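Local coordinates for Methylcobalamin\: coenzyme M methyltransferase (Methanosarcina mazei, PDB 4AY7), which catalyses, with zinc as cofactor, the transfer of a methyl group from a methylated corrinoid to coenzyme M in methanogenesis, at residues L65-H70 with E142-D147; K138-K143 with V148-G153; D217-D222 with Q226-R231. All coordinates share one frame; numbering follows the deposited sequence.

Contact 1: L65-H70 with E142-D147; sequences LALANH and EKVGPD
Leu67 and Val144 meet by one methyl each where two helices, 59-71 and 130-144, lie against each other on the outside of the TIM barrel. CD1 of Leu67 comes within 3.2 Å of CG1 of Val144, less than the usual van der Waals separation, so the apolar contact is secure but its exact closeness is doubtful. The backbones stay well apart, with 8.4 Å between CA of Leu67 and CA of Val144, which leaves the side chains to bridge the interval. Leu67 CG is turned anti to its carbonyl carbon (chi1 -78°), and the chain crosses both Val144 and Lys143 at a slant. CD1 of Leu67 has two neighbours across the contact: CG1 of Val144, and CD of Lys143 at 3.9 Å, in directions that subtend about 86° at the methyl. The aliphatic part of Lys143 thus forms the outer margin of the contact, bending on to an ammonium group that is salt-bridged to Glu71 at the end of the same helix as Leu67.

A second approach to Val144 comes from His70, one turn further along. Its ring lies oblique to the methyl and is held by a hydrogen bond from ND1 to the carbonyl of Leu75. Val78 of strand 78-80 touches both Leu67 and His70, so these two residues of the helix-helix contact also pack on the barrel strand. Helix 130-144 stops here: Gly145 leaves helical geometry with phi +79°. CG1 of Val144 therefore faces two groups of helix 59-71, with CD2 of His70 at 4.3 Å as the looser of them.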
loop_
_atom_site.group_PDB
_atom_site.type_symbol
_atom_site.label_atom_id
_atom_site.label_comp_id
_atom_site.label_asym_id
_atom_site.label_seq_id
_atom_site.Cartn_x
_atom_site.Cartn_y
_atom_site.Cartn_z
ATOM N N LEU A 65 9.752 -14.410 2.607
ATOM C CA LEU A 65 9.048 -14.182 1.365
ATOM C C LEU A 65 9.235 -12.754 0.808
ATOM O O LEU A 65 9.270 -12.555 -0.479
ATOM C CB LEU A 65 7.603 -14.422 1.521
ATOM C CG LEU A 65 6.689 -14.296 0.340
ATOM C CD1 LEU A 65 7.070 -15.294 -0.791
ATOM C CD2 LEU A 65 5.290 -14.506 0.887
ATOM N N ALA A 66 9.318 -11.761 1.721
ATOM C CA ALA A 66 9.521 -10.347 1.275
ATOM C C ALA A 66 10.861 -10.147 0.598
ATOM O O ALA A 66 11.016 -9.454 -0.460
ATOM C CB ALA A 66 9.460 -9.405 2.470
ATOM N N LEU A 67 11.857 -10.742 1.228
ATOM C CA LEU A 67 13.195 -10.587 0.760
ATOM C C LEU A 67 13.322 -11.282 -0.587
ATOM O O LEU A 67 14.112 -10.851 -1.417
ATOM C CB LEU A 67 14.211 -11.177 1.732
ATOM C CG LEU A 67 14.530 -10.334 2.961
ATOM C CD1 LEU A 67 15.683 -9.340 2.771
ATOM C CD2 LEU A 67 13.302 -9.528 3.311
ATOM N N ALA A 68 12.542 -12.348 -0.787
ATOM C CA ALA A 68 12.632 -13.160 -1.985
ATOM C C ALA A 68 12.202 -12.358 -3.195
ATOM O O ALA A 68 12.832 -12.528 -4.259
ATOM C CB ALA A 68 11.835 -14.484 -1.840
ATOM N N ASN A 69 11.189 -11.480 -3.056
ATOM C CA ASN A 69 10.757 -10.622 -4.159
ATOM C C ASN A 69 11.509 -9.281 -4.140
ATOM O O ASN A 69 10.949 -8.210 -4.548
ATOM C CB ASN A 69 9.215 -10.369 -4.178
ATOM C CG ASN A 69 8.720 -9.918 -5.566
ATOM O OD1 ASN A 69 9.555 -9.652 -6.448
ATOM N ND2 ASN A 69 7.397 -9.868 -5.788
ATOM N N HIS A 70 12.722 -9.350 -3.586
ATOM C CA HIS A 70 13.715 -8.312 -3.675
ATOM C C HIS A 70 14.949 -8.935 -4.274
ATOM O O HIS A 70 15.493 -8.464 -5.272
ATOM C CB HIS A 70 14.003 -7.715 -2.290
ATOM C CG HIS A 70 15.240 -6.900 -2.247
ATOM N ND1 HIS A 70 15.415 -5.819 -3.043
ATOM C CD2 HIS A 70 16.406 -7.049 -1.517
ATOM C CE1 HIS A 70 16.644 -5.295 -2.830
ATOM N NE2 HIS A 70 17.251 -6.045 -1.889
ATOM N N GLU A 142 17.975 -6.148 9.290
ATOM C CA GLU A 142 19.226 -6.744 9.650
ATOM C C GLU A 142 19.842 -7.435 8.455
ATOM O O GLU A 142 21.046 -7.460 8.343
ATOM C CB GLU A 142 19.050 -7.749 10.818
ATOM C CG GLU A 142 20.369 -8.355 11.253
ATOM C CD GLU A 142 20.298 -9.047 12.614
ATOM O OE1 GLU A 142 19.167 -9.406 13.109
ATOM O OE2 GLU A 142 21.404 -9.253 13.180
ATOM N N LYS A 143 19.030 -8.027 7.596
ATOM C CA LYS A 143 19.572 -8.776 6.456
ATOM C C LYS A 143 20.024 -7.871 5.314
ATOM O O LYS A 143 21.058 -8.120 4.699
ATOM C CB LYS A 143 18.574 -9.739 5.856
ATOM C CG LYS A 143 19.308 -10.920 5.244
ATOM C CD LYS A 143 18.925 -11.193 3.809
ATOM C CE LYS A 143 19.741 -12.384 3.265
ATOM N NZ LYS A 143 18.819 -13.205 2.410
ATOM N N VAL A 144 19.216 -6.897 4.959
ATOM C CA VAL A 144 19.568 -6.034 3.822
ATOM C C VAL A 144 20.437 -4.816 4.164
ATOM O O VAL A 144 21.050 -4.206 3.261
ATOM C CB VAL A 144 18.319 -5.527 3.105
ATOM C CG1 VAL A 144 17.503 -6.698 2.642
ATOM C CG2 VAL A 144 17.520 -4.521 3.975
ATOM N N GLY A 145 20.497 -4.437 5.443
ATOM C CA GLY A 145 21.315 -3.307 5.810
ATOM C C GLY A 145 20.648 -1.960 5.516
ATOM O O GLY A 145 19.424 -1.888 5.162
ATOM N N PRO A 146 21.411 -0.883 5.718
ATOM C CA PRO A 146 20.822 0.423 5.776
ATOM C C PRO A 146 20.488 1.003 4.407
ATOM O O PRO A 146 19.707 1.946 4.356
ATOM C CB PRO A 146 21.903 1.274 6.479
ATOM C CG PRO A 146 23.189 0.589 6.150
ATOM C CD PRO A 146 22.864 -0.868 6.002
ATOM N N ASP A 147 21.017 0.423 3.333
ATOM C CA ASP A 147 20.888 1.046 2.003
ATOM C C ASP A 147 19.748 0.598 1.083
ATOM O O ASP A 147 19.632 1.116 -0.038
ATOM C CB ASP A 147 22.209 0.907 1.258
ATOM C CG ASP A 147 23.357 1.643 1.980
ATOM O OD1 ASP A 147 23.136 2.612 2.781
ATOM O OD2 ASP A 147 24.505 1.274 1.692
#

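Contact 2: K138-K143 with V148-G153; sequences KIIREK and VPIVGG
Arg141 folds back over Ile150, joining helix 130-144 to the strand 150-155 that follows it in a beta-alpha-beta unit of the barrel. The packed side is built on Ile150 CD1. This methyl sits 3.5 Å above the guanidinium plane of Arg141, over its centre, and is also 3.6 Å from CG2 of Ile140. The flat cation is thereby backed by hydrocarbon on one face, while its edge does the polar work: NH1 of Arg141 gives a hydrogen bond of 2.7 Å to the carbonyl O of Val148, with an N-H...O angle of 157° and the acceptor only 7° out of the guanidinium plane. Bends at chi2 and chi3 curl the Arg141 chain so that its end reaches the strand.

The other side is loose. The helix turns Lys138 and Glu142 to solvent. Val148 holds the helix by its carbonyl alone: its side chain stays 5.0 Å from the helical segment and packs on Leu15 instead.

NH1 of Arg141 also bonds Gly145 O, and NH2 pairs with Asp205, whose carboxylate accepts the backbone N of Ile150 too. A leucine in place of Arg141 would probably leave the carbonyls of Val148 and Gly145 without this donor and Asp205 without its cationic mate. One cation thus satisfies carbonyls at both ends of the helix-to-strand turn, and its charge is probably balanced by Asp205, just ahead of the neighbouring strand.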
loop_
_atom_site.group_PDB
_atom_site.type_symbol
_atom_site.label_atom_id
_atom_site.label_comp_id
_atom_site.label_asym_id
_atom_site.label_seq_id
_atom_site.Cartn_x
_atom_site.Cartn_y
_atom_site.Cartn_z
ATOM N N LYS A 138 12.307 -5.693 11.418
ATOM C CA LYS A 138 13.666 -5.759 12.018
ATOM C C LYS A 138 14.512 -6.855 11.420
ATOM O O LYS A 138 15.710 -6.680 11.191
ATOM C CB LYS A 138 13.565 -5.975 13.511
ATOM C CG LYS A 138 12.874 -4.802 14.182
ATOM C CD LYS A 138 12.565 -5.120 15.637
ATOM C CE LYS A 138 11.193 -4.562 16.067
ATOM N NZ LYS A 138 10.607 -5.571 16.991
ATOM N N ILE A 139 13.893 -7.989 11.139
ATOM C CA ILE A 139 14.624 -9.087 10.473
ATOM C C ILE A 139 15.084 -8.668 9.065
ATOM O O ILE A 139 16.210 -8.956 8.664
ATOM C CB ILE A 139 13.771 -10.305 10.323
ATOM C CG1 ILE A 139 13.427 -10.873 11.719
ATOM C CG2 ILE A 139 14.479 -11.403 9.508
ATOM C CD1 ILE A 139 12.452 -12.040 11.617
ATOM N N ILE A 140 14.180 -8.048 8.304
ATOM C CA ILE A 140 14.523 -7.494 6.947
ATOM C C ILE A 140 15.686 -6.476 7.015
ATOM O O ILE A 140 16.706 -6.670 6.381
ATOM C CB ILE A 140 13.300 -6.855 6.273
ATOM C CG1 ILE A 140 12.301 -7.973 5.962
ATOM C CG2 ILE A 140 13.711 -5.986 5.047
ATOM C CD1 ILE A 140 10.899 -7.449 5.619
ATOM N N ARG A 141 15.568 -5.486 7.898
ATOM C CA ARG A 141 16.629 -4.520 8.111
ATOM C C ARG A 141 17.961 -5.164 8.419
ATOM O O ARG A 141 18.987 -4.792 7.862
ATOM C CB ARG A 141 16.300 -3.526 9.218
ATOM C CG ARG A 141 17.420 -2.517 9.444
ATOM C CD ARG A 141 17.710 -1.616 8.219
ATOM N NE ARG A 141 16.572 -0.761 7.886
ATOM C CZ ARG A 141 16.247 -0.337 6.641
ATOM N NH1 ARG A 141 16.937 -0.741 5.568
ATOM N NH2 ARG A 141 15.204 0.483 6.451
ATOM N N GLU A 142 17.975 -6.148 9.290
ATOM C CA GLU A 142 19.226 -6.744 9.650
ATOM C C GLU A 142 19.842 -7.435 8.455
ATOM O O GLU A 142 21.046 -7.460 8.343
ATOM C CB GLU A 142 19.050 -7.749 10.818
ATOM C CG GLU A 142 20.369 -8.355 11.253
ATOM C CD GLU A 142 20.298 -9.047 12.614
ATOM O OE1 GLU A 142 19.167 -9.406 13.109
ATOM O OE2 GLU A 142 21.404 -9.253 13.180
ATOM N N LYS A 143 19.030 -8.027 7.596
ATOM C CA LYS A 143 19.572 -8.776 6.456
ATOM C C LYS A 143 20.024 -7.871 5.314
ATOM O O LYS A 143 21.058 -8.120 4.699
ATOM C CB LYS A 143 18.574 -9.739 5.856
ATOM C CG LYS A 143 19.308 -10.920 5.244
ATOM C CD LYS A 143 18.925 -11.193 3.809
ATOM C CE LYS A 143 19.741 -12.384 3.265
ATOM N NZ LYS A 143 18.819 -13.205 2.410
ATOM N N VAL A 148 18.935 -0.337 1.550
ATOM C CA VAL A 148 17.736 -0.777 0.871
ATOM C C VAL A 148 16.550 -0.276 1.638
ATOM O O VAL A 148 16.499 -0.457 2.875
ATOM C CB VAL A 148 17.701 -2.286 0.825
ATOM C CG1 VAL A 148 16.441 -2.788 0.144
ATOM C CG2 VAL A 148 18.919 -2.783 0.094
ATOM N N PRO A 149 15.580 0.302 0.947
ATOM C CA PRO A 149 14.422 0.823 1.662
ATOM C C PRO A 149 13.383 -0.280 1.999
ATOM O O PRO A 149 13.209 -1.195 1.236
ATOM C CB PRO A 149 13.843 1.817 0.666
ATOM C CG PRO A 149 14.109 1.223 -0.666
ATOM C CD PRO A 149 15.462 0.524 -0.515
ATOM N N ILE A 150 12.671 -0.118 3.102
ATOM C CA ILE A 150 11.641 -1.006 3.571
ATOM C C ILE A 150 10.377 -0.217 3.523
ATOM O O ILE A 150 10.302 0.856 4.083
ATOM C CB ILE A 150 11.877 -1.499 5.012
ATOM C CG1 ILE A 150 13.195 -2.243 5.092
ATOM C CG2 ILE A 150 10.696 -2.375 5.495
ATOM C CD1 ILE A 150 13.520 -2.727 6.496
ATOM N N VAL A 151 9.436 -0.719 2.735
ATOM C CA VAL A 151 8.110 -0.159 2.643
ATOM C C VAL A 151 7.097 -0.957 3.532
ATOM O O VAL A 151 6.908 -2.149 3.366
ATOM C CB VAL A 151 7.626 -0.225 1.207
ATOM C CG1 VAL A 151 6.248 0.404 1.162
ATOM C CG2 VAL A 151 8.605 0.527 0.269
ATOM N N GLY A 152 6.513 -0.282 4.496
ATOM C CA GLY A 152 5.481 -0.802 5.298
ATOM C C GLY A 152 4.121 -0.505 4.731
ATOM O O GLY A 152 3.699 0.622 4.686
ATOM N N GLY A 153 3.396 -1.563 4.413
ATOM C CA GLY A 153 2.056 -1.469 3.891
ATOM C C GLY A 153 1.011 -1.671 4.933
ATOM O O GLY A 153 1.211 -2.466 5.899
#

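Contact 3: D217-D222 with Q226-R231; sequences DLMSPD and QFLKSR
Asp222 and Gln226 are joined by a backbone hydrogen bond in the first turns of helix 221-238. Gln226 N donates to Asp222 O over 2.9 Å with an N-H...O angle of 145°. The same oxygen lies 3.3 Å from CB of Gln226, so the acceptor rests against the base of that side chain as well. A wider, pi-type turn follows at 226-228.

Apolar contact is confined to one pair. CB of Met219, on the loop before the helix, faces CD1 of Leu228 at 4.2 Å, a loose van der Waals separation. Met219 also touches Phe170 and Ser174 of helix 167-176, while Leu228 reaches Ala214, which draws the approaching loop and the helix together.

Within the helix, a flat group is covered. Gln226 has CG anti to its own nitrogen (chi1 -180°), and CG stands 3.6 Å above the ring plane of Phe227, over the centre of that face. The ring also touches Thr178 and Leu181 of helix 178-202.

Polar side chains account for the rest. Arg231 NH1 donates to Phe227 O at 2.8 Å, in the carbonyl plane and on a lone pair, with the oxygen 10° from the guanidinium plane. The remaining nitrogens of this guanidinium form salt bridges: NE with Asp186 and NH2 with Glu182, so Arg231 secures the helix to helix 178-202. Asp222 is paired with Arg225. At the start, Ser220 is the N-cap, its OG accepting from Ser223 N, with Pro221 next in line. Such a serine-capped helix start, after a loop leading from strand 206-210, opens the helical limb of a beta-alpha-beta unit in the TIM barrel.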
loop_
_atom_site.group_PDB
_atom_site.type_symbol
_atom_site.label_atom_id
_atom_site.label_comp_id
_atom_site.label_asym_id
_atom_site.label_seq_id
_atom_site.Cartn_x
_atom_site.Cartn_y
_atom_site.Cartn_z
ATOM N N ASP A 217 -15.480 4.140 -6.524
ATOM C CA ASP A 217 -16.264 2.959 -6.787
ATOM C C ASP A 217 -17.140 2.597 -5.582
ATOM O O ASP A 217 -18.143 1.922 -5.780
ATOM C CB ASP A 217 -15.391 1.760 -7.118
ATOM C CG ASP A 217 -14.627 1.928 -8.422
ATOM O OD1 ASP A 217 -15.229 2.447 -9.373
ATOM O OD2 ASP A 217 -13.432 1.542 -8.508
ATOM N N LEU A 218 -16.756 3.023 -4.364
ATOM C CA LEU A 218 -17.453 2.656 -3.095
ATOM C C LEU A 218 -18.032 3.897 -2.382
ATOM O O LEU A 218 -19.128 3.805 -1.854
ATOM C CB LEU A 218 -16.504 1.910 -2.153
ATOM C CG LEU A 218 -16.051 0.527 -2.685
ATOM C CD1 LEU A 218 -14.795 -0.101 -2.058
ATOM C CD2 LEU A 218 -17.233 -0.407 -2.605
ATOM N N MET A 219 -17.288 5.013 -2.321
ATOM C CA MET A 219 -17.774 6.265 -1.674
ATOM C C MET A 219 -17.789 7.409 -2.700
ATOM O O MET A 219 -16.828 7.560 -3.440
ATOM C CB MET A 219 -16.846 6.655 -0.503
ATOM C CG MET A 219 -16.829 5.685 0.654
ATOM S SD MET A 219 -18.334 5.697 1.674
ATOM C CE MET A 219 -18.374 7.434 2.202
ATOM N N SER A 220 -18.850 8.210 -2.712
ATOM C CA SER A 220 -18.956 9.351 -3.554
ATOM C C SER A 220 -17.770 10.305 -3.379
ATOM O O SER A 220 -17.336 10.537 -2.235
ATOM C CB SER A 220 -20.230 10.145 -3.248
ATOM O OG SER A 220 -20.140 10.858 -2.014
ATOM N N PRO A 221 -17.333 10.934 -4.476
ATOM C CA PRO A 221 -16.324 11.977 -4.441
ATOM C C PRO A 221 -16.690 13.119 -3.508
ATOM O O PRO A 221 -15.838 13.643 -2.779
ATOM C CB PRO A 221 -16.246 12.456 -5.908
ATOM C CG PRO A 221 -16.686 11.209 -6.698
ATOM C CD PRO A 221 -17.711 10.545 -5.847
ATOM N N ASP A 222 -17.955 13.511 -3.526
ATOM C CA ASP A 222 -18.430 14.488 -2.572
ATOM C C ASP A 222 -18.170 14.038 -1.120
ATOM O O ASP A 222 -17.794 14.912 -0.285
ATOM C CB ASP A 222 -19.937 14.720 -2.718
ATOM C CG ASP A 222 -20.256 15.705 -3.821
ATOM O OD1 ASP A 222 -19.330 16.281 -4.428
ATOM O OD2 ASP A 222 -21.459 15.965 -4.030
ATOM N N GLN A 226 -15.870 15.790 1.708
ATOM C CA GLN A 226 -16.522 16.248 2.919
ATOM C C GLN A 226 -15.948 15.591 4.203
ATOM O O GLN A 226 -15.777 16.293 5.253
ATOM C CB GLN A 226 -18.012 15.958 2.887
ATOM C CG GLN A 226 -18.556 16.479 4.180
ATOM C CD GLN A 226 -20.039 16.693 4.171
ATOM O OE1 GLN A 226 -20.750 16.239 3.252
ATOM N NE2 GLN A 226 -20.533 17.297 5.242
ATOM N N PHE A 227 -15.688 14.268 4.126
ATOM C CA PHE A 227 -15.295 13.466 5.318
ATOM C C PHE A 227 -13.944 12.764 5.329
ATOM O O PHE A 227 -13.326 12.618 6.399
ATOM C CB PHE A 227 -16.311 12.359 5.616
ATOM C CG PHE A 227 -17.735 12.833 5.713
ATOM C CD1 PHE A 227 -18.152 13.565 6.784
ATOM C CD2 PHE A 227 -18.654 12.507 4.714
ATOM C CE1 PHE A 227 -19.467 13.992 6.851
ATOM C CE2 PHE A 227 -19.954 12.954 4.758
ATOM C CZ PHE A 227 -20.365 13.680 5.825
ATOM N N LEU A 228 -13.492 12.323 4.155
ATOM C CA LEU A 228 -12.329 11.412 4.068
ATOM C C LEU A 228 -11.037 12.167 3.973
ATOM O O LEU A 228 -10.075 11.827 4.652
ATOM C CB LEU A 228 -12.546 10.456 2.927
ATOM C CG LEU A 228 -13.882 9.688 2.894
ATOM C CD1 LEU A 228 -13.888 8.630 1.747
ATOM C CD2 LEU A 228 -14.246 9.061 4.282
ATOM N N LYS A 229 -11.002 13.228 3.159
ATOM C CA LYS A 229 -9.786 13.992 2.901
ATOM C C LYS A 229 -9.118 14.453 4.201
ATOM O O LYS A 229 -7.909 14.299 4.356
ATOM C CB LYS A 229 -10.138 15.204 2.031
ATOM C CG LYS A 229 -8.960 15.973 1.524
ATOM C CD LYS A 229 -9.443 16.951 0.447
ATOM C CE LYS A 229 -8.505 18.104 0.279
ATOM N NZ LYS A 229 -8.655 18.794 -1.068
ATOM N N SER A 230 -9.915 14.983 5.129
ATOM C CA SER A 230 -9.340 15.492 6.384
ATOM C C SER A 230 -8.649 14.452 7.226
ATOM O O SER A 230 -7.596 14.763 7.840
ATOM C CB SER A 230 -10.354 16.302 7.246
ATOM O OG SER A 230 -11.390 15.426 7.658
ATOM N N ARG A 231 -9.162 13.205 7.215
ATOM C CA ARG A 231 -8.496 12.185 7.941
ATOM C C ARG A 231 -7.234 11.747 7.269
ATOM O O ARG A 231 -6.225 11.497 7.931
ATOM C CB ARG A 231 -9.437 10.974 8.257
ATOM C CG ARG A 231 -10.456 11.235 9.368
ATOM C CD ARG A 231 -11.718 11.994 8.918
ATOM N NE ARG A 231 -12.524 12.390 10.070
ATOM C CZ ARG A 231 -13.630 13.112 10.034
ATOM N NH1 ARG A 231 -14.124 13.589 8.912
ATOM N NH2 ARG A 231 -14.197 13.459 11.200
#

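How the contacts relate
Following the chain from the N terminus, contact 1 begins on helix 59-71 and closes across 71 intervening residues, which include strand 78-80, onto the end of helix 130-144. Contact 2 starts on that same helix, shares Glu142 and Lys143 with contact 1, and closes a short turn onto strand 150-155. Their spans therefore interleave rather than nest, and they touch, for instance at His70 CE1 and Val148 CG1, 3.9 Å apart. Together they tie two neighbouring helices to the barrel wall. Contact 3 follows in series, a local closure at the head of helix 221-238; its centre lies about 36 Å from that of contact 1, across the chain's centre.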